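Local coordinates for protein N-acyl homoserine lactonase (PDB 2BR6) that probably hydrolyses the lactone ring of N-acyl homoserine lactone quorum-sensing signals, using a pair of zinc ions bound in a metallo-beta-lactamase fold, at residues I11-C16 with V86-R91; S104-F109 with R127-A132. All blocks are in the same frame, centred on the assembly; numbering follows the deposited sequence.

Contact 1: residues I11-C16 with V86-R91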
# COMPACT_ATOMS: atom_id res chain seq x y z
N ILE A 11 -4.95 -9.14 -0.87
CA ILE A 11 -6.37 -8.98 -1.19
C ILE A 11 -6.56 -8.06 -2.41
O ILE A 11 -6.29 -6.86 -2.32
CB ILE A 11 -7.14 -8.40 0.03
CG1 ILE A 11 -7.02 -9.33 1.24
CG2 ILE A 11 -8.62 -8.19 -0.33
CD1 ILE A 11 -7.39 -8.64 2.56
N PRO A 12 -6.99 -8.63 -3.54
CA PRO A 12 -7.33 -7.81 -4.71
C PRO A 12 -8.44 -6.82 -4.37
O PRO A 12 -9.45 -7.19 -3.75
CB PRO A 12 -7.85 -8.84 -5.73
CG PRO A 12 -7.15 -10.12 -5.33
CD PRO A 12 -7.12 -10.07 -3.81
N ALA A 13 -8.22 -5.56 -4.73
CA ALA A 13 -9.14 -4.49 -4.36
C ALA A 13 -9.49 -3.65 -5.59
O ALA A 13 -9.60 -2.42 -5.52
CB ALA A 13 -8.54 -3.62 -3.26
N GLY A 14 -9.69 -4.34 -6.71
CA GLY A 14 -10.06 -3.69 -7.96
C GLY A 14 -8.86 -3.30 -8.79
O GLY A 14 -7.72 -3.74 -8.54
N ARG A 15 -9.10 -2.47 -9.79
CA ARG A 15 -8.04 -2.13 -10.73
C ARG A 15 -8.06 -0.65 -11.07
O ARG A 15 -9.03 0.06 -10.76
CB ARG A 15 -8.17 -2.97 -12.01
CG ARG A 15 -8.30 -4.50 -11.76
CD ARG A 15 -8.07 -5.34 -13.01
NE ARG A 15 -6.67 -5.30 -13.42
CZ ARG A 15 -5.73 -6.09 -12.92
NH1 ARG A 15 -6.03 -6.99 -11.99
NH2 ARG A 15 -4.47 -5.97 -13.34
N CYS A 16 -6.99 -0.18 -11.69
CA CYS A 16 -6.91 1.20 -12.13
C CYS A 16 -6.19 1.27 -13.45
O CYS A 16 -5.10 0.72 -13.60
CB CYS A 16 -6.20 2.06 -11.09
SG CYS A 16 -6.42 3.83 -11.37
N VAL A 86 -15.49 -2.29 2.67
CA VAL A 86 -16.39 -2.96 3.60
C VAL A 86 -16.92 -4.29 3.05
O VAL A 86 -17.25 -5.18 3.82
CB VAL A 86 -17.54 -2.07 4.09
CG1 VAL A 86 -16.97 -0.81 4.76
CG2 VAL A 86 -18.50 -1.75 2.94
N ASN A 87 -16.97 -4.42 1.73
CA ASN A 87 -17.26 -5.72 1.14
C ASN A 87 -16.05 -6.65 1.24
O ASN A 87 -16.20 -7.83 1.52
CB ASN A 87 -17.81 -5.59 -0.28
CG ASN A 87 -19.20 -4.97 -0.29
OD1 ASN A 87 -20.01 -5.19 0.63
ND2 ASN A 87 -19.50 -4.19 -1.32
N ILE A 88 -14.85 -6.09 1.06
CA ILE A 88 -13.63 -6.82 1.40
C ILE A 88 -13.67 -7.25 2.87
O ILE A 88 -13.40 -8.41 3.18
CB ILE A 88 -12.38 -5.95 1.11
CG1 ILE A 88 -12.17 -5.79 -0.41
CG2 ILE A 88 -11.14 -6.52 1.80
CD1 ILE A 88 -11.25 -4.60 -0.79
N LEU A 89 -14.03 -6.32 3.76
CA LEU A 89 -14.17 -6.61 5.19
C LEU A 89 -15.14 -7.76 5.41
O LEU A 89 -14.84 -8.69 6.17
CB LEU A 89 -14.63 -5.37 5.97
CG LEU A 89 -13.63 -4.22 6.20
CD1 LEU A 89 -14.35 -2.93 6.60
CD2 LEU A 89 -12.53 -4.56 7.22
N LYS A 90 -16.28 -7.72 4.73
CA LYS A 90 -17.26 -8.80 4.84
C LYS A 90 -16.65 -10.15 4.42
O LYS A 90 -16.83 -11.16 5.10
CB LYS A 90 -18.53 -8.46 4.05
CG LYS A 90 -19.44 -7.46 4.76
CD LYS A 90 -20.52 -6.92 3.85
CE LYS A 90 -21.76 -6.46 4.62
NZ LYS A 90 -21.50 -5.36 5.59
N ARG A 91 -15.89 -10.15 3.33
CA ARG A 91 -15.29 -11.39 2.83
C ARG A 91 -14.16 -11.92 3.70
O ARG A 91 -13.99 -13.13 3.80
CB ARG A 91 -14.81 -11.23 1.39
CG ARG A 91 -15.94 -11.09 0.39
CD ARG A 91 -15.52 -11.30 -1.04
NE ARG A 91 -14.36 -10.51 -1.42
CZ ARG A 91 -14.41 -9.25 -1.84
NH1 ARG A 91 -15.57 -8.62 -1.95
NH2 ARG A 91 -13.29 -8.62 -2.17
O HOH W 1 -10.85 -9.28 -2.92
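Ile-88 reaches from helix 85-92 over the strand, overlapping Ile-11 with one branch and Ala-13 with the other. Its CG2 meets the CG2 of Ile-11 at 3.7 Å, methyl against methyl, while the tip of the longer arm of Ile-88, CD1, rests 3.8 Å from the CB of Ala-13. A chi1 of -71° in Ile-88 sets CG1 beside the backbone N and leaves CG2 anti to it, facing Ile-11; Ile-11 (-59°) is built alike, and the two side chains run across one another at a slant. The branched residue thus spans two strand positions, and the nearest alpha carbons are those of Ala-13 and Ile-88, 7.7 Å apart. The pair illustrates how an alpha/beta layer is made: helix 85-92 lies against an outer part of the seven-stranded mixed sheet of the metallo-beta-lactamase fold, with the segment axes 10.1 Å apart and running nearly antiparallel at 153°. Ile-11 also packs on Cys-39 and Leu-41 of strand 32-44, which carries the apolar layer on to the next strand. Toward solvent the chemistry changes. One guanidinium face of Arg-91 lies above the CA of Ile-88, displaced toward the group's margin, and Arg-91 NH2 donates to a water at 2.6 Å lying in the guanidinium plane. That water in turn donates to the carbonyl O of Pro-12, also at 2.6 Å, bridging helix and strand where the direct gap between Arg-91 NH2 and Pro-12 O is 4.4 Å. NH1 of the same arginine is bonded to the carbonyl O of Glu-82, which gives the guanidinium a second anchor.

Contact 2: residues S104-F109 with R127-A132. With ZN (zinc ion), chain C; HSL (homoserine lactone), chain F.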
# COMPACT_ATOMS: atom_id res chain seq x y z
N SER A 104 -1.71 3.20 6.42
CA SER A 104 -1.81 3.84 5.11
C SER A 104 -0.41 4.02 4.55
O SER A 104 0.37 4.83 5.06
CB SER A 104 -2.51 5.21 5.22
OG SER A 104 -3.89 5.07 5.51
N SER A 105 -0.07 3.26 3.51
CA SER A 105 1.21 3.45 2.80
C SER A 105 1.33 4.91 2.36
O SER A 105 2.39 5.56 2.50
CB SER A 105 1.27 2.52 1.57
OG SER A 105 0.20 2.78 0.67
N HIS A 106 0.22 5.43 1.85
CA HIS A 106 0.09 6.83 1.48
C HIS A 106 -1.37 7.13 1.22
O HIS A 106 -2.22 6.22 1.28
CB HIS A 106 1.01 7.21 0.30
CG HIS A 106 0.75 6.48 -0.98
ND1 HIS A 106 0.63 5.11 -1.06
CD2 HIS A 106 0.69 6.93 -2.26
CE1 HIS A 106 0.48 4.75 -2.32
NE2 HIS A 106 0.51 5.84 -3.07
N LEU A 107 -1.69 8.40 0.94
CA LEU A 107 -3.10 8.76 0.90
C LEU A 107 -3.63 9.01 -0.52
O LEU A 107 -4.64 9.70 -0.70
CB LEU A 107 -3.40 9.91 1.87
CG LEU A 107 -3.14 9.63 3.36
CD1 LEU A 107 -3.37 10.90 4.19
CD2 LEU A 107 -3.99 8.48 3.91
N HIS A 108 -2.95 8.43 -1.52
CA HIS A 108 -3.46 8.43 -2.90
C HIS A 108 -4.77 7.65 -2.94
O HIS A 108 -5.01 6.75 -2.11
CB HIS A 108 -2.43 7.85 -3.88
CG HIS A 108 -1.32 8.79 -4.21
ND1 HIS A 108 -0.23 8.42 -4.96
CD2 HIS A 108 -1.13 10.09 -3.88
CE1 HIS A 108 0.59 9.45 -5.08
NE2 HIS A 108 0.07 10.48 -4.43
N PHE A 109 -5.63 8.00 -3.90
CA PHE A 109 -7.02 7.54 -3.88
C PHE A 109 -7.18 6.01 -3.89
O PHE A 109 -8.16 5.48 -3.37
CB PHE A 109 -7.81 8.19 -5.02
CG PHE A 109 -7.63 7.51 -6.34
CD1 PHE A 109 -8.54 6.54 -6.76
CD2 PHE A 109 -6.53 7.80 -7.14
CE1 PHE A 109 -8.37 5.89 -7.98
CE2 PHE A 109 -6.35 7.15 -8.36
CZ PHE A 109 -7.27 6.19 -8.78
N ARG A 127 3.63 11.73 8.91
CA ARG A 127 3.35 13.15 9.05
C ARG A 127 3.41 13.90 7.72
O ARG A 127 2.55 14.73 7.43
CB ARG A 127 4.31 13.80 10.05
CG ARG A 127 3.96 15.26 10.35
CD ARG A 127 4.56 15.82 11.63
NE ARG A 127 4.32 14.97 12.80
CZ ARG A 127 3.24 15.02 13.58
NH1 ARG A 127 2.25 15.86 13.33
NH2 ARG A 127 3.16 14.19 14.61
N THR A 128 4.44 13.63 6.91
CA THR A 128 4.62 14.37 5.65
C THR A 128 3.52 14.04 4.65
O THR A 128 3.15 14.88 3.83
CB THR A 128 6.00 14.11 5.02
OG1 THR A 128 6.23 12.70 4.96
CG2 THR A 128 7.13 14.60 5.91
N GLU A 129 2.98 12.82 4.73
CA GLU A 129 1.85 12.42 3.89
C GLU A 129 0.56 13.08 4.33
O GLU A 129 -0.20 13.63 3.52
CB GLU A 129 1.69 10.89 3.86
CG GLU A 129 0.67 10.37 2.85
CD GLU A 129 1.08 10.58 1.39
OE1 GLU A 129 2.28 10.81 1.12
OE2 GLU A 129 0.20 10.47 0.50
N TYR A 130 0.31 13.03 5.64
CA TYR A 130 -0.90 13.59 6.24
C TYR A 130 -0.97 15.09 5.97
O TYR A 130 -1.96 15.59 5.43
CB TYR A 130 -0.89 13.30 7.74
CG TYR A 130 -1.96 14.03 8.52
CD1 TYR A 130 -3.29 13.57 8.51
CD2 TYR A 130 -1.66 15.15 9.28
CE1 TYR A 130 -4.28 14.24 9.23
CE2 TYR A 130 -2.64 15.83 10.00
CZ TYR A 130 -3.94 15.36 9.98
OH TYR A 130 -4.92 16.03 10.69
N GLU A 131 0.13 15.79 6.27
CA GLU A 131 0.20 17.23 6.04
C GLU A 131 0.08 17.58 4.55
O GLU A 131 -0.59 18.56 4.21
CB GLU A 131 1.46 17.83 6.71
CG GLU A 131 1.40 17.68 8.23
CD GLU A 131 2.47 18.41 9.01
OE1 GLU A 131 3.53 18.75 8.45
OE2 GLU A 131 2.25 18.63 10.22
N ALA A 132 0.67 16.78 3.68
CA ALA A 132 0.49 16.97 2.23
C ALA A 132 -0.97 16.78 1.81
O ALA A 132 -1.49 17.56 1.01
CB ALA A 132 1.41 16.04 1.43
ZN ZN C . 0.38 6.22 -5.31
N HSL F . -3.17 6.49 -8.76
CA HSL F . -1.90 6.42 -8.83
C HSL F . -1.05 5.34 -8.38
O HSL F . -1.20 4.13 -8.55
CB HSL F . -1.08 7.74 -8.96
CG HSL F . 0.10 7.45 -8.04
OD HSL F . 0.11 5.98 -7.72
O HOH W 2 -1.41 5.39 -5.71
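Glu-129 and Leu-107 lie alongside each other, pointing opposite ways, the glutamate running from its helix toward the metal-binding loop and the leucine running from the loop toward the helix. Their flanks meet at CG of Leu-107 and CG of Glu-129, 3.9 Å apart, and CD1 of the leucine continues to the CA of Tyr-130. The glutamate chain leaves with CG opposite its backbone N (chi1 -172°) and then bends at chi2 (68°), turning the carboxylate to the loop backbone. Leu-107 N donates to Glu-129 OE2 at 2.8 Å, almost straight (174°), though from above the carboxylate plane. Glu-129 OE2 also lies 3.4 Å from the CB of His-106. The carboxylate is buried and multiply gripped, for OE2 is also bonded to the hydroxyl of Tyr-139, and OE1 to Ser-172 OG and Gly-174 N. The loop it holds carries the first part of the HxHxDH motif of the metallo-beta-lactamase superfamily, here His-106, His-108, Asp-110 and His-111. The imidazole of His-106 turns away from the helix; its NE2 binds zinc at 2.3 Å, and its ND1 donates in the ring plane to Ser-105 OG, which should fix the ring's rotation. His-108 uses the other nitrogen, ND1, on the same zinc ion at 2.3 Å, with CD2 of His-106 above one face of its ring, off toward the rim. His-171 and Asp-193 also bind this zinc, as do a water and the ring oxygen OD of homoserine lactone. The ligand's CG comes within 3.2 Å of His-108 ND1, while Phe-109 lines the pocket near the ligand's amino nitrogen.

In the fold
Both contacts set a helix against parts of the metallo-beta-lactamase fold built on the seven-stranded sheet, yet they share no helix or strand, and their centres lie 20 Å apart. Contact 1 has a buried apolar heart and an exposed margin, where water and an arginine take over; the cohesion is methyl packing, and the Ala-13 side chain is about 11 Å from a bound zinc ion. In contact 2 none of the touching residues is exposed, and a buried carboxylate holds the loop backbone between two zinc-binding histidines. Both segments of contact 1 precede those of contact 2 in the chain, but the two contacts meet in space: Cys-16 SG packs 3.6 Å from Phe-109 CZ, beside the lactone pocket.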